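Local coordinates for Tle cognate immunity protein 4 C-terminal domain-containing protein (Pseudomonas aeruginosa PAO1, PDB 4R1D) that binds the type VI secretion lipase effector Tle4 as its cognate immunity protein, probably inhibiting it to protect the bacterium from its own toxin, at residues W84-T97 and R109-A122. Numbering follows the deposited sequence.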
# COMPACT_ATOMS: atom_id res chain seq x y z
N TRP B 84 18.50 0.75 -17.00
CA TRP B 84 18.59 0.13 -15.67
C TRP B 84 17.28 0.36 -14.92
O TRP B 84 16.66 1.41 -15.05
CB TRP B 84 19.77 0.71 -14.89
CG TRP B 84 21.08 0.13 -15.34
CD1 TRP B 84 22.11 0.80 -15.94
CD2 TRP B 84 21.49 -1.23 -15.24
NE1 TRP B 84 23.14 -0.07 -16.21
CE2 TRP B 84 22.78 -1.33 -15.79
CE3 TRP B 84 20.89 -2.39 -14.73
CZ2 TRP B 84 23.48 -2.53 -15.85
CZ3 TRP B 84 21.59 -3.58 -14.79
CH2 TRP B 84 22.87 -3.64 -15.34
N SER B 85 16.86 -0.60 -14.10
CA SER B 85 15.58 -0.49 -13.41
C SER B 85 15.61 0.49 -12.23
O SER B 85 14.56 0.90 -11.72
CB SER B 85 15.08 -1.85 -12.95
OG SER B 85 15.95 -2.40 -11.99
N SER B 86 16.81 0.86 -11.79
CA SER B 86 16.99 1.93 -10.81
C SER B 86 18.43 2.41 -10.87
O SER B 86 19.26 1.81 -11.56
CB SER B 86 16.69 1.46 -9.39
OG SER B 86 17.84 0.84 -8.83
N GLU B 87 18.73 3.46 -10.12
CA GLU B 87 20.08 4.01 -10.14
C GLU B 87 21.09 3.17 -9.36
O GLU B 87 22.27 3.52 -9.31
CB GLU B 87 20.07 5.47 -9.70
CG GLU B 87 19.29 6.34 -10.67
CD GLU B 87 19.30 7.81 -10.32
OE1 GLU B 87 19.83 8.17 -9.25
OE2 GLU B 87 18.77 8.60 -11.13
N VAL B 88 20.63 2.08 -8.76
CA VAL B 88 21.57 1.13 -8.13
C VAL B 88 21.34 -0.31 -8.57
O VAL B 88 21.97 -1.23 -8.04
CB VAL B 88 21.55 1.20 -6.59
CG1 VAL B 88 21.89 2.61 -6.12
CG2 VAL B 88 20.20 0.73 -6.05
N ALA B 89 20.46 -0.50 -9.55
CA ALA B 89 20.16 -1.85 -10.04
C ALA B 89 21.40 -2.52 -10.62
O ALA B 89 22.25 -1.86 -11.21
CB ALA B 89 19.05 -1.79 -11.09
N SER B 90 21.49 -3.84 -10.47
CA SER B 90 22.58 -4.59 -11.09
C SER B 90 22.08 -5.87 -11.76
O SER B 90 22.80 -6.49 -12.55
CB SER B 90 23.65 -4.93 -10.06
OG SER B 90 23.16 -5.84 -9.10
N LYS B 91 20.85 -6.28 -11.45
CA LYS B 91 20.35 -7.55 -11.97
C LYS B 91 19.14 -7.43 -12.89
O LYS B 91 18.77 -8.40 -13.57
CB LYS B 91 20.04 -8.50 -10.82
CG LYS B 91 21.20 -8.62 -9.85
CD LYS B 91 21.00 -9.75 -8.87
CE LYS B 91 22.24 -9.94 -7.99
NZ LYS B 91 22.27 -9.01 -6.82
N THR B 92 18.52 -6.25 -12.91
CA THR B 92 17.31 -6.05 -13.69
C THR B 92 17.33 -4.75 -14.46
O THR B 92 17.84 -3.72 -13.99
CB THR B 92 16.02 -6.09 -12.82
OG1 THR B 92 16.05 -5.02 -11.86
CG2 THR B 92 15.90 -7.43 -12.10
N TYR B 93 16.76 -4.82 -15.66
CA TYR B 93 16.53 -3.67 -16.52
C TYR B 93 15.06 -3.31 -16.46
O TYR B 93 14.22 -4.09 -16.01
CB TYR B 93 16.80 -4.04 -17.98
CG TYR B 93 18.19 -4.53 -18.30
CD1 TYR B 93 19.32 -3.83 -17.90
CD2 TYR B 93 18.38 -5.69 -19.04
CE1 TYR B 93 20.60 -4.29 -18.21
CE2 TYR B 93 19.64 -6.15 -19.36
CZ TYR B 93 20.74 -5.45 -18.95
OH TYR B 93 21.99 -5.92 -19.28
N LEU B 94 14.75 -2.10 -16.93
CA LEU B 94 13.40 -1.75 -17.32
C LEU B 94 13.38 -1.83 -18.83
O LEU B 94 14.23 -1.23 -19.50
CB LEU B 94 13.12 -0.31 -16.89
CG LEU B 94 11.69 0.20 -17.04
CD1 LEU B 94 10.72 -0.69 -16.25
CD2 LEU B 94 11.64 1.65 -16.57
N LEU B 95 12.44 -2.60 -19.37
CA LEU B 95 12.23 -2.66 -20.81
C LEU B 95 10.88 -2.04 -21.13
O LEU B 95 9.83 -2.58 -20.77
CB LEU B 95 12.28 -4.10 -21.30
CG LEU B 95 11.97 -4.30 -22.79
CD1 LEU B 95 12.92 -3.48 -23.64
CD2 LEU B 95 12.04 -5.78 -23.15
N ASP B 96 10.92 -0.87 -21.77
CA ASP B 96 9.71 -0.12 -22.12
C ASP B 96 9.39 -0.37 -23.60
O ASP B 96 9.99 0.25 -24.47
CB ASP B 96 9.98 1.35 -21.87
CG ASP B 96 8.73 2.21 -21.92
OD1 ASP B 96 7.64 1.64 -22.03
OD2 ASP B 96 8.86 3.46 -21.83
N THR B 97 8.46 -1.28 -23.88
CA THR B 97 8.16 -1.64 -25.27
C THR B 97 6.95 -0.90 -25.84
O THR B 97 5.92 -0.75 -25.17
CB THR B 97 7.90 -3.15 -25.48
OG1 THR B 97 6.67 -3.53 -24.85
CG2 THR B 97 9.06 -4.01 -24.95
N ARG B 109 1.71 0.61 -25.07
CA ARG B 109 2.92 0.63 -24.26
C ARG B 109 2.88 -0.57 -23.32
O ARG B 109 1.88 -0.81 -22.66
CB ARG B 109 3.00 1.91 -23.44
CG ARG B 109 4.24 1.99 -22.58
CD ARG B 109 4.21 3.20 -21.66
NE ARG B 109 5.55 3.52 -21.17
CZ ARG B 109 5.82 4.50 -20.31
NH1 ARG B 109 4.85 5.26 -19.83
NH2 ARG B 109 7.08 4.73 -19.93
N TRP B 110 3.97 -1.33 -23.27
CA TRP B 110 4.04 -2.50 -22.42
C TRP B 110 5.40 -2.49 -21.73
O TRP B 110 6.41 -2.88 -22.32
CB TRP B 110 3.85 -3.78 -23.25
CG TRP B 110 3.95 -5.03 -22.41
CD1 TRP B 110 3.31 -5.30 -21.23
CD2 TRP B 110 4.74 -6.19 -22.71
NE1 TRP B 110 3.65 -6.56 -20.77
CE2 TRP B 110 4.53 -7.13 -21.66
CE3 TRP B 110 5.59 -6.54 -23.76
CZ2 TRP B 110 5.15 -8.37 -21.64
CZ3 TRP B 110 6.21 -7.79 -23.74
CH2 TRP B 110 5.98 -8.69 -22.68
N LYS B 111 5.42 -2.02 -20.50
CA LYS B 111 6.68 -1.76 -19.82
C LYS B 111 6.82 -2.60 -18.57
O LYS B 111 5.88 -2.71 -17.78
CB LYS B 111 6.79 -0.27 -19.45
CG LYS B 111 8.06 0.09 -18.66
CD LYS B 111 8.07 1.56 -18.28
CE LYS B 111 6.92 1.91 -17.35
NZ LYS B 111 6.99 3.32 -16.87
N GLY B 112 7.99 -3.19 -18.38
CA GLY B 112 8.21 -3.96 -17.17
C GLY B 112 9.66 -4.33 -16.99
O GLY B 112 10.49 -4.07 -17.86
N LYS B 113 9.98 -4.94 -15.86
CA LYS B 113 11.36 -5.30 -15.58
C LYS B 113 11.76 -6.61 -16.24
O LYS B 113 10.95 -7.52 -16.38
CB LYS B 113 11.59 -5.36 -14.06
CG LYS B 113 11.49 -4.01 -13.41
CD LYS B 113 11.84 -4.06 -11.93
CE LYS B 113 10.61 -4.29 -11.09
NZ LYS B 113 10.89 -4.06 -9.66
N VAL B 114 13.03 -6.68 -16.65
CA VAL B 114 13.57 -7.85 -17.31
C VAL B 114 14.93 -8.17 -16.67
O VAL B 114 15.70 -7.27 -16.35
CB VAL B 114 13.74 -7.58 -18.82
CG1 VAL B 114 14.67 -8.59 -19.46
CG2 VAL B 114 12.37 -7.55 -19.51
N SER B 115 15.22 -9.45 -16.46
CA SER B 115 16.51 -9.80 -15.88
C SER B 115 17.64 -9.62 -16.89
O SER B 115 17.49 -9.93 -18.07
CB SER B 115 16.51 -11.23 -15.33
OG SER B 115 15.97 -11.28 -14.02
N VAL B 116 18.76 -9.11 -16.41
CA VAL B 116 19.94 -8.97 -17.25
C VAL B 116 20.23 -10.28 -17.99
O VAL B 116 20.44 -10.29 -19.20
CB VAL B 116 21.17 -8.58 -16.42
CG1 VAL B 116 22.43 -8.60 -17.28
CG2 VAL B 116 20.96 -7.20 -15.82
N ASP B 117 20.22 -11.39 -17.25
CA ASP B 117 20.57 -12.68 -17.83
C ASP B 117 19.40 -13.33 -18.56
O ASP B 117 19.50 -14.48 -19.00
CB ASP B 117 21.18 -13.61 -16.78
CG ASP B 117 20.17 -14.06 -15.74
OD1 ASP B 117 19.02 -13.57 -15.76
OD2 ASP B 117 20.54 -14.91 -14.90
N ARG B 118 18.31 -12.59 -18.71
CA ARG B 118 17.18 -13.06 -19.50
C ARG B 118 16.86 -12.16 -20.68
O ARG B 118 15.78 -12.26 -21.26
CB ARG B 118 15.93 -13.20 -18.62
CG ARG B 118 16.10 -14.23 -17.51
CD ARG B 118 14.80 -14.49 -16.79
NE ARG B 118 15.04 -15.23 -15.56
CZ ARG B 118 14.24 -16.18 -15.10
NH1 ARG B 118 13.15 -16.52 -15.77
NH2 ARG B 118 14.54 -16.79 -13.96
N GLU B 119 17.80 -11.29 -21.03
CA GLU B 119 17.55 -10.27 -22.04
C GLU B 119 17.11 -10.81 -23.40
O GLU B 119 16.15 -10.31 -23.99
CB GLU B 119 18.76 -9.35 -22.22
CG GLU B 119 18.46 -8.19 -23.18
CD GLU B 119 19.65 -7.28 -23.43
OE1 GLU B 119 20.67 -7.40 -22.72
OE2 GLU B 119 19.56 -6.44 -24.35
N GLN B 120 17.81 -11.82 -23.91
CA GLN B 120 17.49 -12.38 -25.22
C GLN B 120 16.08 -12.96 -25.21
O GLN B 120 15.34 -12.84 -26.19
CB GLN B 120 18.48 -13.48 -25.61
CG GLN B 120 19.93 -13.03 -25.71
CD GLN B 120 20.89 -14.21 -25.77
OE1 GLN B 120 21.37 -14.69 -24.74
NE2 GLN B 120 21.16 -14.70 -26.98
N HIS B 121 15.72 -13.61 -24.11
CA HIS B 121 14.39 -14.19 -23.98
C HIS B 121 13.31 -13.12 -24.01
O HIS B 121 12.30 -13.25 -24.70
CB HIS B 121 14.28 -15.01 -22.69
CG HIS B 121 12.91 -15.56 -22.46
ND1 HIS B 121 12.30 -16.43 -23.35
CD2 HIS B 121 12.01 -15.35 -21.47
CE1 HIS B 121 11.10 -16.74 -22.91
NE2 HIS B 121 10.90 -16.10 -21.77
N ALA B 122 13.53 -12.04 -23.25
CA ALA B 122 12.60 -10.91 -23.27
C ALA B 122 12.46 -10.36 -24.69
O ALA B 122 11.35 -10.06 -25.15
CB ALA B 122 13.09 -9.81 -22.34
O HOH W 1 20.04 -10.98 -14.10
O HOH W 2 21.92 -8.56 -20.77
O HOH W 3 8.34 -4.79 -21.69
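Val116 lays CG2 over a face of the Tyr93 ring, a CH-pi contact 3.9 Å from CG2 to the ring centroid. The same methyl also meets the Trp84 ring, 3.8 Å from Val116 CG2 to Trp84 CZ3, while Val116 N bonds almost straight to Lys91 O (2.9 Å). With CG anti to its carbonyl carbon (chi1 -59°), Tyr93 directs its ring past the end of strand 109-115 toward Val116, and a water in the ring plane ties its OH to Val116 O and Glu119 OE1. At the far end, Arg109 grips Asp96 side-on in a two-bond salt bridge: NE reaches OD1 of Asp96 on the syn side at 2.9 Å, nearly straight, whereas NH2 comes to OD2 from above the carboxylate plane. Between these ends runs an antiparallel beta hairpin of the N-terminal domain, an example of strands with one face packed by a helix and the other turned partly to a partner protein. Trp110 O accepts twice from Thr97, from N and from OG1, which reaches a lone pair at 2.6 Å. Tyr93 and Leu95 lie on the face packed by helix 119-132, where Leu95 CD2 approaches Ala122 CB at 4.2 Å. Further out, Arg70 holds the other carboxylate oxygen of Glu119, and Tyr98 bonds to Asp96 OD2. On the opposite face, Thr92 OG1 and Ser115 OG hydrogen-bond to Asp406 and Asp402, respectively, of the other chain in the Tle4-Tli4 complex.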